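Local coordinates for protein L-asparaginase I (Vibrio cholerae, PDB 2OCD) that probably hydrolyses L-asparagine to L-aspartate and ammonium, working as a homotetramer of the asparaginase 1 family, at residues M104-G109 with E202-P207; Y142-V147 with V193-K198; G214-Y219 with M238-F243; I222-I227 with N251-A256. All coordinates share one frame; numbering follows the deposited sequence.

Contact 1. Residues M104-G109 with E202-P207; sequences MFENLG and EFKVNP
Phe-105 and Phe-203 meet obliquely, CD1 of Phe-105 lying 3.7 Å from CE1 of Phe-203 with the ring planes at 48°, too tilted for a stack and too flat for a T-shape. Val-205 CG2 sits in the plane of the Phe-105 ring, at its edge, and Leu-108 CD1 comes 3.6 Å from Phe-203 CE1. The backbone beneath is a two-stranded antiparallel ribbon: Glu-106 and Lys-204 form a hydrogen-bonded pair, with Glu-106 N to Lys-204 O and Lys-204 N to Glu-106 O both 3.0 Å, while Asn-206 N gives Met-104 O a nearly straight bond (178°). On the face bearing Glu-106 and Lys-204, two bends in the lysine chain swing NZ to Asn-206 OD1, 2.7 Å away; NZ also makes a salt bridge to Glu-106 OE2 at 3.2 Å, whose hydrogen bond is weak. Asn-107 ND2 reaches Glu-202 O from above the carbonyl plane. Farther out, Tyr-79 stacks on Phe-203, helix 65-78 packs against Met-104 and Val-205, and Arg-332 NE bonds Phe-105 O.

Contact 2. Residues Y142-V147 with V193-K198; sequences YPINEV and VKVDEK
The amide of Asn-145 and the carboxylate of Asp-196 are the flat groups that meet here, their planes turned 83° apart, close to perpendicular. Next to them the puckered ring of Pro-143 touches Val-195 through its CD corner, 3.5 Å from CG1 of that valine, and the two side chains lie at a slant to one another. Val-195 CG1 stands anti to its own backbone N (chi1 -178°), a setting that brings it against both the proline CD and Pro-143 O. That carbonyl also receives a direct hydrogen bond from Asp-196 N at 2.9 Å; the N-H...O angle of 131° shows it to be well bent. Ile-144 adds a looser touch, its CD1 lying 4.0 Å from Lys-194 O.

A water bridges the two backbones. It accepts from Asn-145 N (3.1 Å) and from Glu-197 N (2.9 Å) and donates to Lys-194 O (3.1 Å), so three backbone polar groups share one solvent molecule. Asn-145 is the centre of an inverse gamma turn, which is weakly closed by Glu-146 N to Ile-144 O.

No strand pairing joins the two segments of this surface contact. The first leads from helix 127-141 into strand 147-151 of the large mixed sheet; the second follows strand 187-189, whose Leu-189 touches Val-195 and whose Ile-187 touches Tyr-142.

Contact 3. Residues G214-Y219 with M238-F243; sequences GVITMY and MILLTF
Two neighbouring parallel strands meet here, the paired strands of a beta-alpha-beta unit in which helix 224-231 connects strand 213-217 to strand 237-242 within the C-terminal family region. Their short axes approach to 4.5 Å and run parallel, inclined by 13°. The register runs from Gly-214 beside Met-238 to Thr-217 beside Leu-241. Four backbone bonds zigzag between them, as parallel pairing requires: Ile-239 N to Gly-214 O, Ile-216 N to Ile-239 O at 2.8 Å, Leu-241 N to Ile-216 O at 2.7 Å, and Met-218 N to Leu-241 O, the last nearly straight at 176°.

The face bearing Ile-216, Met-238 and Leu-240 turns toward helix 224-231, where Ile-227 and Thr-230 touch Ile-216. Ile-216 and Leu-240 run side by side, CD1 to CD1 at 3.6 Å, and the selenium of selenomethionine Met-238 lies close to Ile-216. On the other face, Leu-241 CD1 touches both Thr-217 OG1 (3.4 Å) and Val-215 CG1 (3.9 Å). Val-215 and Thr-217 pack on Thr-217 and Val-215 of the second subunit, so this strand, outermost in the sheet of its own chain, lies at a subunit interface, where Tyr-219 OH also bonds Ile-213 O of that subunit. Beyond the strand end, Met-218 is bent at chi2 (-79°), which carries its methyl CE back to 3.5 Å from Leu-240 CG.

Contact 4. Residues I222-I227 with N251-A256; sequences ISHEVI and NPELLA
The N-terminal turns of two helices, 224-231 and 252-263, pack together here with no hydrogen bond between the segments, in the C-terminal family region; His-224 and Leu-254 mark the nearest backbone approach, CA to CA 5.3 Å. Glu-253 CB lies over one face of the His-224 imidazole, 4.1 Å from the ring centroid and 29° off the normal, a CH-pi contact. The carboxylate of the same glutamate is turned 81° to that ring. Its OE2 stands 3.1 Å from His-224 NE2, but the angle is poor and this is no hydrogen bond.

Beside the His-224 and Glu-253 pair, Leu-254 CD1 rests 3.6 Å from His-224 CA and 3.7 Å from His-224 CB. On the second helix, Leu-255 packs on Ala-289 and Leu-290 of helix 289-292.

Each helix start has its own N-cap residue. Ser-223 OG accepts a weak capping bond from Val-226 N, 3.5 Å long, whereas at Asn-251 it is the backbone O that takes two bonds, from Leu-254 N and Leu-255 N. Such side-chain packing joins neighbouring helices on the flank of a parallel alpha/beta sheet.

How the contacts relate
Contacts 1 and 2 adjoin, their centres 15 Å apart, and contact 2 is nested inside the loop that contact 1 closes; Leu-108 packs on Glu-146 and Phe-105 on Val-147. Contacts 3 and 4 form a second pair, centres 12 Å apart, whose segments alternate along the chain: Ile-216 CG2 meets Ile-222 CD1 at 3.5 Å and Met-218 CE meets Leu-254 CD2 at 4.0 Å, joining the first strand to the two helix starts. The pairs are well separated, contacts 2 and 4 having centres 45 Å apart on opposite sides of the chain's centre. All four lie away from the predicted active-site residues Thr-14 and Thr-91, although Phe-243 of contact 3 packs on Asp-92, a predicted substrate-binding residue, of the second subunit.

Contact 1. Residues M104-G109 with E202-P207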
loop_
_atom_site.group_PDB
_atom_site.type_symbol
_atom_site.label_atom_id
_atom_site.label_comp_id
_atom_site.label_asym_id
_atom_site.label_seq_id
_atom_site.Cartn_x
_atom_site.Cartn_y
_atom_site.Cartn_z
HETATM N N MSE B 104 -33.891 2.404 7.673
HETATM C CA MSE B 104 -34.926 2.311 8.665
HETATM C C MSE B 104 -34.974 3.469 9.622
HETATM O O MSE B 104 -36.057 3.818 10.089
HETATM C CB MSE B 104 -34.765 1.030 9.467
HETATM C CG MSE B 104 -35.156 -0.189 8.652
HETATM SE SE MSE B 104 -34.829 -1.885 9.528
HETATM C CE MSE B 104 -36.339 -1.797 10.755
ATOM N N PHE B 105 -33.813 4.030 9.953
ATOM C CA PHE B 105 -33.755 5.144 10.875
ATOM C C PHE B 105 -33.880 6.421 10.090
ATOM O O PHE B 105 -33.197 6.635 9.114
ATOM C CB PHE B 105 -32.453 5.211 11.670
ATOM C CG PHE B 105 -32.221 4.055 12.598
ATOM C CD1 PHE B 105 -33.248 3.495 13.329
ATOM C CD2 PHE B 105 -30.945 3.576 12.796
ATOM C CE1 PHE B 105 -33.009 2.446 14.173
ATOM C CE2 PHE B 105 -30.713 2.544 13.653
ATOM C CZ PHE B 105 -31.743 1.975 14.331
ATOM N N GLU B 106 -34.719 7.299 10.595
ATOM C CA GLU B 106 -35.028 8.541 9.959
ATOM C C GLU B 106 -34.757 9.671 10.967
ATOM O O GLU B 106 -35.254 9.643 12.091
ATOM C CB GLU B 106 -36.472 8.453 9.491
ATOM C CG GLU B 106 -37.229 9.731 9.428
ATOM C CD GLU B 106 -38.296 9.667 8.330
ATOM O OE1 GLU B 106 -37.882 9.651 7.134
ATOM O OE2 GLU B 106 -39.517 9.621 8.656
ATOM N N ASN B 107 -33.927 10.632 10.563
ATOM C CA ASN B 107 -33.493 11.731 11.426
ATOM C C ASN B 107 -32.759 11.252 12.651
ATOM O O ASN B 107 -32.989 11.722 13.751
ATOM C CB ASN B 107 -34.666 12.640 11.824
ATOM C CG ASN B 107 -35.448 13.151 10.618
ATOM O OD1 ASN B 107 -34.890 13.390 9.533
ATOM N ND2 ASN B 107 -36.751 13.287 10.792
ATOM N N LEU B 108 -31.862 10.296 12.450
ATOM C CA LEU B 108 -30.976 9.810 13.521
ATOM C C LEU B 108 -30.100 10.969 14.004
ATOM O O LEU B 108 -29.401 11.614 13.195
ATOM C CB LEU B 108 -30.099 8.699 12.965
ATOM C CG LEU B 108 -29.283 7.878 13.931
ATOM C CD1 LEU B 108 -30.272 7.058 14.761
ATOM C CD2 LEU B 108 -28.244 7.048 13.128
ATOM N N GLY B 109 -30.203 11.270 15.302
ATOM C CA GLY B 109 -29.383 12.298 15.977
ATOM C C GLY B 109 -28.420 11.715 17.012
ATOM O O GLY B 109 -28.031 12.410 17.948
ATOM N N GLU B 202 -37.931 14.870 13.970
ATOM C CA GLU B 202 -37.854 13.965 15.114
ATOM C C GLU B 202 -37.389 12.581 14.687
ATOM O O GLU B 202 -37.734 12.116 13.600
ATOM C CB GLU B 202 -39.202 13.906 15.834
ATOM C CG GLU B 202 -39.303 14.946 16.956
ATOM C CD GLU B 202 -40.735 15.242 17.374
ATOM O OE1 GLU B 202 -40.966 16.320 17.995
ATOM O OE2 GLU B 202 -41.630 14.403 17.079
ATOM N N PHE B 203 -36.596 11.930 15.535
ATOM C CA PHE B 203 -36.135 10.583 15.238
ATOM C C PHE B 203 -37.320 9.666 15.156
ATOM O O PHE B 203 -38.214 9.734 15.992
ATOM C CB PHE B 203 -35.180 10.053 16.306
ATOM C CG PHE B 203 -34.929 8.536 16.230
ATOM C CD1 PHE B 203 -34.044 8.003 15.319
ATOM C CD2 PHE B 203 -35.586 7.653 17.097
ATOM C CE1 PHE B 203 -33.805 6.637 15.282
ATOM C CE2 PHE B 203 -35.353 6.265 17.039
ATOM C CZ PHE B 203 -34.465 5.772 16.135
ATOM N N LYS B 204 -37.304 8.791 14.156
ATOM C CA LYS B 204 -38.307 7.762 14.036
ATOM C C LYS B 204 -37.738 6.490 13.377
ATOM O O LYS B 204 -36.848 6.580 12.545
ATOM C CB LYS B 204 -39.425 8.315 13.194
ATOM C CG LYS B 204 -40.643 7.453 13.179
ATOM C CD LYS B 204 -41.078 7.130 11.735
ATOM C CE LYS B 204 -41.569 8.364 10.960
ATOM N NZ LYS B 204 -42.071 7.986 9.587
ATOM N N VAL B 205 -38.277 5.329 13.741
ATOM C CA VAL B 205 -38.001 4.074 13.056
ATOM C C VAL B 205 -39.119 3.632 12.111
ATOM O O VAL B 205 -40.252 3.432 12.531
ATOM C CB VAL B 205 -37.777 2.928 14.044
ATOM C CG1 VAL B 205 -37.610 1.590 13.262
ATOM C CG2 VAL B 205 -36.576 3.247 14.953
ATOM N N ASN B 206 -38.763 3.430 10.837
ATOM C CA ASN B 206 -39.705 3.032 9.784
ATOM C C ASN B 206 -39.651 1.503 9.581
ATOM O O ASN B 206 -38.583 0.943 9.519
ATOM C CB ASN B 206 -39.353 3.744 8.455
ATOM C CG ASN B 206 -39.689 5.291 8.445
ATOM O OD1 ASN B 206 -40.714 5.776 8.989
ATOM N ND2 ASN B 206 -38.821 6.049 7.765
ATOM N N PRO B 207 -40.793 0.839 9.392
ATOM C CA PRO B 207 -40.829 -0.624 9.329
ATOM C C PRO B 207 -40.206 -1.223 8.088
ATOM O O PRO B 207 -40.080 -0.553 7.049
ATOM C CB PRO B 207 -42.311 -0.945 9.288
ATOM C CG PRO B 207 -42.896 0.197 8.594
ATOM C CD PRO B 207 -42.111 1.418 9.095
#

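Contact 2. Residues Y142-V147 with V193-K198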
loop_
_atom_site.group_PDB
_atom_site.type_symbol
_atom_site.label_atom_id
_atom_site.label_comp_id
_atom_site.label_asym_id
_atom_site.label_seq_id
_atom_site.Cartn_x
_atom_site.Cartn_y
_atom_site.Cartn_z
ATOM N N TYR B 142 -16.523 11.150 19.577
ATOM C CA TYR B 142 -16.553 11.561 18.189
ATOM C C TYR B 142 -17.829 11.120 17.542
ATOM O O TYR B 142 -17.773 10.459 16.532
ATOM C CB TYR B 142 -15.378 10.943 17.405
ATOM C CG TYR B 142 -14.025 11.292 17.940
ATOM C CD1 TYR B 142 -13.475 10.593 19.011
ATOM C CD2 TYR B 142 -13.279 12.319 17.393
ATOM C CE1 TYR B 142 -12.225 10.916 19.521
ATOM C CE2 TYR B 142 -12.032 12.643 17.915
ATOM C CZ TYR B 142 -11.524 11.927 18.974
ATOM O OH TYR B 142 -10.289 12.243 19.504
ATOM N N PRO B 143 -18.988 11.529 18.084
ATOM C CA PRO B 143 -20.259 10.972 17.616
ATOM C C PRO B 143 -20.580 11.389 16.201
ATOM O O PRO B 143 -20.623 12.596 15.891
ATOM C CB PRO B 143 -21.295 11.546 18.608
ATOM C CG PRO B 143 -20.694 12.751 19.185
ATOM C CD PRO B 143 -19.189 12.557 19.130
ATOM N N ILE B 144 -20.780 10.407 15.337
ATOM C CA ILE B 144 -21.250 10.664 13.987
ATOM C C ILE B 144 -22.655 10.138 13.940
ATOM O O ILE B 144 -22.844 8.973 14.183
ATOM C CB ILE B 144 -20.446 9.879 12.940
ATOM C CG1 ILE B 144 -18.918 10.028 13.162
ATOM C CG2 ILE B 144 -20.897 10.269 11.505
ATOM C CD1 ILE B 144 -18.502 11.380 13.390
ATOM N N ASN B 145 -23.628 10.967 13.566
ATOM C CA ASN B 145 -25.046 10.619 13.731
ATOM C C ASN B 145 -25.580 9.866 12.526
ATOM O O ASN B 145 -26.502 10.334 11.854
ATOM C CB ASN B 145 -25.935 11.855 14.002
ATOM C CG ASN B 145 -25.532 12.629 15.263
ATOM O OD1 ASN B 145 -25.611 13.863 15.295
ATOM N ND2 ASN B 145 -25.128 11.912 16.314
ATOM N N GLU B 146 -24.983 8.714 12.268
ATOM C CA GLU B 146 -25.364 7.842 11.193
ATOM C C GLU B 146 -25.137 6.420 11.674
ATOM O O GLU B 146 -24.544 6.181 12.746
ATOM C CB GLU B 146 -24.519 8.009 9.920
ATOM C CG GLU B 146 -23.865 9.341 9.556
ATOM C CD GLU B 146 -23.197 9.281 8.113
ATOM O OE1 GLU B 146 -23.427 8.275 7.391
ATOM O OE2 GLU B 146 -22.463 10.249 7.688
ATOM N N VAL B 147 -25.622 5.479 10.865
ATOM C CA VAL B 147 -25.294 4.065 11.042
ATOM C C VAL B 147 -23.912 3.776 10.440
ATOM O O VAL B 147 -23.706 3.882 9.242
ATOM C CB VAL B 147 -26.383 3.150 10.471
ATOM C CG1 VAL B 147 -26.025 1.717 10.723
ATOM C CG2 VAL B 147 -27.694 3.421 11.176
ATOM N N VAL B 193 -16.826 15.509 6.716
ATOM C CA VAL B 193 -17.526 14.616 7.631
ATOM C C VAL B 193 -17.609 15.367 8.935
ATOM O O VAL B 193 -16.564 15.697 9.498
ATOM C CB VAL B 193 -16.749 13.325 7.891
ATOM C CG1 VAL B 193 -17.136 12.676 9.246
ATOM C CG2 VAL B 193 -16.985 12.355 6.761
ATOM N N LYS B 194 -18.834 15.622 9.411
ATOM C CA LYS B 194 -19.074 16.450 10.607
ATOM C C LYS B 194 -19.360 15.630 11.886
ATOM O O LYS B 194 -20.137 14.686 11.837
ATOM C CB LYS B 194 -20.257 17.398 10.354
ATOM C CG LYS B 194 -20.091 18.407 9.190
ATOM C CD LYS B 194 -19.054 19.484 9.481
ATOM C CE LYS B 194 -18.649 20.266 8.199
ATOM N NZ LYS B 194 -17.842 19.440 7.222
ATOM N N VAL B 195 -18.749 16.011 13.013
ATOM C CA VAL B 195 -19.101 15.465 14.322
ATOM C C VAL B 195 -20.391 16.102 14.830
ATOM O O VAL B 195 -20.475 17.301 14.950
ATOM C CB VAL B 195 -17.955 15.658 15.405
ATOM C CG1 VAL B 195 -18.325 15.029 16.759
ATOM C CG2 VAL B 195 -16.624 15.060 14.931
ATOM N N ASP B 196 -21.407 15.291 15.087
ATOM C CA ASP B 196 -22.659 15.720 15.764
ATOM C C ASP B 196 -23.559 16.642 14.944
ATOM O O ASP B 196 -24.066 17.628 15.433
ATOM C CB ASP B 196 -22.383 16.335 17.150
ATOM C CG ASP B 196 -23.529 16.076 18.160
ATOM O OD1 ASP B 196 -24.706 15.898 17.755
ATOM O OD2 ASP B 196 -23.246 16.061 19.378
ATOM N N GLU B 197 -23.780 16.281 13.695
ATOM C CA GLU B 197 -24.686 17.033 12.843
ATOM C C GLU B 197 -26.099 16.639 13.266
ATOM O O GLU B 197 -26.509 15.480 13.110
ATOM C CB GLU B 197 -24.405 16.782 11.320
ATOM C CG GLU B 197 -25.614 17.094 10.339
ATOM C CD GLU B 197 -25.207 17.681 8.960
ATOM O OE1 GLU B 197 -24.102 17.340 8.461
ATOM O OE2 GLU B 197 -26.012 18.475 8.382
ATOM N N LYS B 198 -26.827 17.607 13.818
ATOM C CA LYS B 198 -28.225 17.407 14.226
ATOM C C LYS B 198 -29.118 17.230 12.999
ATOM O O LYS B 198 -28.883 17.851 11.962
ATOM C CB LYS B 198 -28.711 18.569 15.090
ATOM C CG LYS B 198 -27.930 18.686 16.381
ATOM C CD LYS B 198 -28.451 19.799 17.301
ATOM C CE LYS B 198 -28.141 21.256 16.791
ATOM N NZ LYS B 198 -29.299 21.978 16.137
HETATM O O HOH W 1 -23.048 13.770 12.446
#

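Contact 3. Residues G214-Y219 with M238-F243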
loop_
_atom_site.group_PDB
_atom_site.type_symbol
_atom_site.label_atom_id
_atom_site.label_comp_id
_atom_site.label_asym_id
_atom_site.label_seq_id
_atom_site.Cartn_x
_atom_site.Cartn_y
_atom_site.Cartn_z
ATOM N N GLY B 214 -35.316 -10.304 -6.746
ATOM C CA GLY B 214 -34.411 -11.110 -7.573
ATOM C C GLY B 214 -33.089 -10.407 -7.781
ATOM O O GLY B 214 -33.026 -9.188 -7.750
ATOM N N VAL B 215 -32.018 -11.171 -7.966
ATOM C CA VAL B 215 -30.700 -10.606 -8.230
ATOM C C VAL B 215 -30.000 -11.323 -9.388
ATOM O O VAL B 215 -29.628 -12.474 -9.225
ATOM C CB VAL B 215 -29.843 -10.738 -6.979
ATOM C CG1 VAL B 215 -28.466 -10.079 -7.187
ATOM C CG2 VAL B 215 -30.571 -10.157 -5.800
ATOM N N ILE B 216 -29.794 -10.664 -10.534
ATOM C CA ILE B 216 -29.174 -11.314 -11.713
ATOM C C ILE B 216 -27.758 -10.784 -11.967
ATOM O O ILE B 216 -27.533 -9.563 -11.994
ATOM C CB ILE B 216 -29.938 -11.057 -13.042
ATOM C CG1 ILE B 216 -31.422 -11.327 -12.939
ATOM C CG2 ILE B 216 -29.444 -11.956 -14.181
ATOM C CD1 ILE B 216 -32.196 -10.760 -14.178
ATOM N N THR B 217 -26.836 -11.724 -12.168
ATOM C CA THR B 217 -25.467 -11.468 -12.545
ATOM C C THR B 217 -25.378 -11.820 -14.028
ATOM O O THR B 217 -25.537 -12.969 -14.422
ATOM C CB THR B 217 -24.463 -12.364 -11.792
ATOM O OG1 THR B 217 -24.741 -12.344 -10.382
ATOM C CG2 THR B 217 -23.019 -11.884 -12.060
HETATM N N MSE B 218 -25.091 -10.828 -14.851
HETATM C CA MSE B 218 -25.000 -11.087 -16.250
HETATM C C MSE B 218 -23.686 -11.815 -16.474
HETATM O O MSE B 218 -22.699 -11.559 -15.812
HETATM C CB MSE B 218 -24.992 -9.798 -17.039
HETATM C CG MSE B 218 -26.165 -8.935 -16.811
HETATM SE SE MSE B 218 -27.750 -9.482 -17.751
HETATM C CE MSE B 218 -28.745 -7.804 -17.677
ATOM N N TYR B 219 -23.708 -12.721 -17.425
ATOM C CA TYR B 219 -22.508 -13.278 -17.953
ATOM C C TYR B 219 -22.758 -13.353 -19.426
ATOM O O TYR B 219 -23.876 -13.201 -19.850
ATOM C CB TYR B 219 -22.236 -14.648 -17.367
ATOM C CG TYR B 219 -23.418 -15.579 -17.356
ATOM C CD1 TYR B 219 -23.667 -16.415 -18.435
ATOM C CD2 TYR B 219 -24.280 -15.637 -16.243
ATOM C CE1 TYR B 219 -24.694 -17.320 -18.434
ATOM C CE2 TYR B 219 -25.360 -16.512 -16.219
ATOM C CZ TYR B 219 -25.550 -17.384 -17.336
ATOM O OH TYR B 219 -26.631 -18.264 -17.369
HETATM N N MSE B 238 -35.723 -6.331 -8.569
HETATM C CA MSE B 238 -34.743 -7.004 -9.392
HETATM C C MSE B 238 -33.475 -6.160 -9.491
HETATM O O MSE B 238 -33.460 -5.072 -10.078
HETATM C CB MSE B 238 -35.370 -7.183 -10.775
HETATM C CG MSE B 238 -34.419 -7.418 -11.976
HETATM SE SE MSE B 238 -33.781 -9.232 -12.000
HETATM C CE MSE B 238 -35.300 -10.140 -11.090
ATOM N N ILE B 239 -32.403 -6.668 -8.928
ATOM C CA ILE B 239 -31.089 -6.044 -9.057
ATOM C C ILE B 239 -30.296 -6.717 -10.200
ATOM O O ILE B 239 -30.090 -7.910 -10.230
ATOM C CB ILE B 239 -30.290 -6.106 -7.725
ATOM C CG1 ILE B 239 -31.077 -5.416 -6.614
ATOM C CG2 ILE B 239 -28.909 -5.444 -7.861
ATOM C CD1 ILE B 239 -30.430 -5.608 -5.235
ATOM N N LEU B 240 -29.830 -5.892 -11.121
ATOM C CA LEU B 240 -29.123 -6.341 -12.291
ATOM C C LEU B 240 -27.676 -5.985 -12.136
ATOM O O LEU B 240 -27.387 -4.821 -12.137
ATOM C CB LEU B 240 -29.683 -5.582 -13.444
ATOM C CG LEU B 240 -29.922 -6.278 -14.745
ATOM C CD1 LEU B 240 -30.891 -7.446 -14.531
ATOM C CD2 LEU B 240 -30.484 -5.136 -15.634
ATOM N N LEU B 241 -26.788 -6.979 -11.963
ATOM C CA LEU B 241 -25.360 -6.737 -11.807
ATOM C C LEU B 241 -24.767 -6.826 -13.227
ATOM O O LEU B 241 -24.700 -7.903 -13.847
ATOM C CB LEU B 241 -24.717 -7.732 -10.819
ATOM C CG LEU B 241 -25.397 -8.013 -9.452
ATOM C CD1 LEU B 241 -25.004 -9.356 -8.765
ATOM C CD2 LEU B 241 -25.210 -6.851 -8.444
ATOM N N THR B 242 -24.370 -5.682 -13.764
ATOM C CA THR B 242 -23.923 -5.602 -15.153
ATOM C C THR B 242 -22.414 -5.354 -15.212
ATOM O O THR B 242 -21.777 -5.182 -14.158
ATOM C CB THR B 242 -24.666 -4.499 -15.907
ATOM O OG1 THR B 242 -24.368 -3.241 -15.310
ATOM C CG2 THR B 242 -26.219 -4.733 -15.909
ATOM N N PHE B 243 -21.865 -5.318 -16.437
ATOM C CA PHE B 243 -20.413 -5.054 -16.658
ATOM C C PHE B 243 -19.952 -3.601 -16.694
ATOM O O PHE B 243 -20.654 -2.682 -17.131
ATOM C CB PHE B 243 -19.923 -5.669 -17.960
ATOM C CG PHE B 243 -20.530 -7.011 -18.267
ATOM C CD1 PHE B 243 -20.241 -8.105 -17.490
ATOM C CD2 PHE B 243 -21.377 -7.168 -19.336
ATOM C CE1 PHE B 243 -20.789 -9.340 -17.777
ATOM C CE2 PHE B 243 -21.888 -8.403 -19.628
ATOM C CZ PHE B 243 -21.582 -9.488 -18.850
#

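Contact 4. Residues I222-I227 with N251-A256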
loop_
_atom_site.group_PDB
_atom_site.type_symbol
_atom_site.label_atom_id
_atom_site.label_comp_id
_atom_site.label_asym_id
_atom_site.label_seq_id
_atom_site.Cartn_x
_atom_site.Cartn_y
_atom_site.Cartn_z
ATOM N N ILE B 222 -25.981 -15.040 -21.318
ATOM C CA ILE B 222 -27.003 -15.334 -20.324
ATOM C C ILE B 222 -28.338 -15.315 -21.050
ATOM O O ILE B 222 -28.631 -14.353 -21.741
ATOM C CB ILE B 222 -26.975 -14.344 -19.079
ATOM C CG1 ILE B 222 -28.099 -14.661 -18.062
ATOM C CG2 ILE B 222 -27.067 -12.871 -19.514
ATOM C CD1 ILE B 222 -28.044 -13.870 -16.803
ATOM N N SER B 223 -29.126 -16.382 -20.917
ATOM C CA SER B 223 -30.331 -16.516 -21.730
ATOM C C SER B 223 -31.522 -15.922 -21.004
ATOM O O SER B 223 -31.656 -16.033 -19.766
ATOM C CB SER B 223 -30.621 -17.962 -22.088
ATOM O OG SER B 223 -31.068 -18.701 -20.968
ATOM N N HIS B 224 -32.395 -15.295 -21.783
ATOM C CA HIS B 224 -33.595 -14.631 -21.258
ATOM C C HIS B 224 -34.526 -15.655 -20.620
ATOM O O HIS B 224 -35.371 -15.293 -19.856
ATOM C CB HIS B 224 -34.326 -13.886 -22.380
ATOM C CG HIS B 224 -34.829 -14.799 -23.441
ATOM N ND1 HIS B 224 -36.048 -15.437 -23.357
ATOM C CD2 HIS B 224 -34.250 -15.238 -24.581
ATOM C CE1 HIS B 224 -36.211 -16.211 -24.418
ATOM N NE2 HIS B 224 -35.134 -16.103 -25.181
ATOM N N GLU B 225 -34.355 -16.930 -20.937
ATOM C CA GLU B 225 -35.033 -17.974 -20.199
ATOM C C GLU B 225 -34.612 -18.077 -18.732
ATOM O O GLU B 225 -35.482 -18.229 -17.869
ATOM C CB GLU B 225 -34.837 -19.315 -20.884
ATOM C CG GLU B 225 -35.488 -19.383 -22.256
ATOM C CD GLU B 225 -34.873 -20.459 -23.095
ATOM O OE1 GLU B 225 -34.023 -20.123 -23.951
ATOM O OE2 GLU B 225 -35.208 -21.649 -22.876
ATOM N N VAL B 226 -33.322 -17.989 -18.405
ATOM C CA VAL B 226 -32.979 -17.899 -16.976
ATOM C C VAL B 226 -33.499 -16.563 -16.378
ATOM O O VAL B 226 -33.973 -16.490 -15.225
ATOM C CB VAL B 226 -31.480 -18.059 -16.699
ATOM C CG1 VAL B 226 -30.797 -18.793 -17.852
ATOM C CG2 VAL B 226 -30.794 -16.723 -16.415
ATOM N N ILE B 227 -33.444 -15.498 -17.158
ATOM C CA ILE B 227 -33.965 -14.226 -16.686
ATOM C C ILE B 227 -35.482 -14.235 -16.525
ATOM O O ILE B 227 -36.014 -13.610 -15.627
ATOM C CB ILE B 227 -33.419 -13.072 -17.548
ATOM C CG1 ILE B 227 -31.941 -12.859 -17.130
ATOM C CG2 ILE B 227 -34.281 -11.797 -17.399
ATOM C CD1 ILE B 227 -31.082 -12.239 -18.181
ATOM N N ASN B 251 -29.252 -8.089 -26.075
ATOM C CA ASN B 251 -30.081 -8.949 -26.899
ATOM C C ASN B 251 -31.547 -8.521 -26.686
ATOM O O ASN B 251 -32.006 -8.403 -25.560
ATOM C CB ASN B 251 -29.795 -10.476 -26.752
ATOM C CG ASN B 251 -30.337 -11.087 -25.483
ATOM O OD1 ASN B 251 -31.303 -11.861 -25.504
ATOM N ND2 ASN B 251 -29.685 -10.788 -24.370
ATOM N N PRO B 252 -32.243 -8.186 -27.783
ATOM C CA PRO B 252 -33.639 -7.750 -27.802
ATOM C C PRO B 252 -34.517 -8.449 -26.813
ATOM O O PRO B 252 -35.230 -7.816 -26.046
ATOM C CB PRO B 252 -34.083 -8.133 -29.207
ATOM C CG PRO B 252 -32.855 -7.954 -30.042
ATOM C CD PRO B 252 -31.677 -8.212 -29.145
ATOM N N GLU B 253 -34.445 -9.763 -26.823
ATOM C CA GLU B 253 -35.335 -10.567 -26.010
ATOM C C GLU B 253 -35.225 -10.231 -24.517
ATOM O O GLU B 253 -36.193 -10.340 -23.766
ATOM C CB GLU B 253 -35.025 -12.043 -26.228
ATOM C CG GLU B 253 -35.055 -12.502 -27.709
ATOM C CD GLU B 253 -33.844 -13.397 -28.032
ATOM O OE1 GLU B 253 -33.042 -13.050 -28.951
ATOM O OE2 GLU B 253 -33.681 -14.427 -27.317
ATOM N N LEU B 254 -34.028 -9.843 -24.106
ATOM C CA LEU B 254 -33.705 -9.531 -22.731
ATOM C C LEU B 254 -34.187 -8.151 -22.440
ATOM O O LEU B 254 -34.693 -7.884 -21.358
ATOM C CB LEU B 254 -32.186 -9.546 -22.512
ATOM C CG LEU B 254 -31.639 -10.059 -21.181
ATOM C CD1 LEU B 254 -31.711 -11.581 -21.203
ATOM C CD2 LEU B 254 -30.183 -9.579 -20.961
ATOM N N LEU B 255 -33.972 -7.252 -23.394
ATOM C CA LEU B 255 -34.562 -5.946 -23.283
ATOM C C LEU B 255 -36.048 -6.181 -23.053
ATOM O O LEU B 255 -36.567 -5.755 -22.032
ATOM C CB LEU B 255 -34.288 -5.048 -24.493
ATOM C CG LEU B 255 -33.251 -3.905 -24.307
ATOM C CD1 LEU B 255 -31.962 -4.384 -23.594
ATOM C CD2 LEU B 255 -32.911 -3.155 -25.681
ATOM N N ALA B 256 -36.697 -6.923 -23.943
ATOM C CA ALA B 256 -38.138 -7.124 -23.843
ATOM C C ALA B 256 -38.619 -7.620 -22.473
ATOM O O ALA B 256 -39.577 -7.059 -21.927
ATOM C CB ALA B 256 -38.602 -8.059 -24.893
#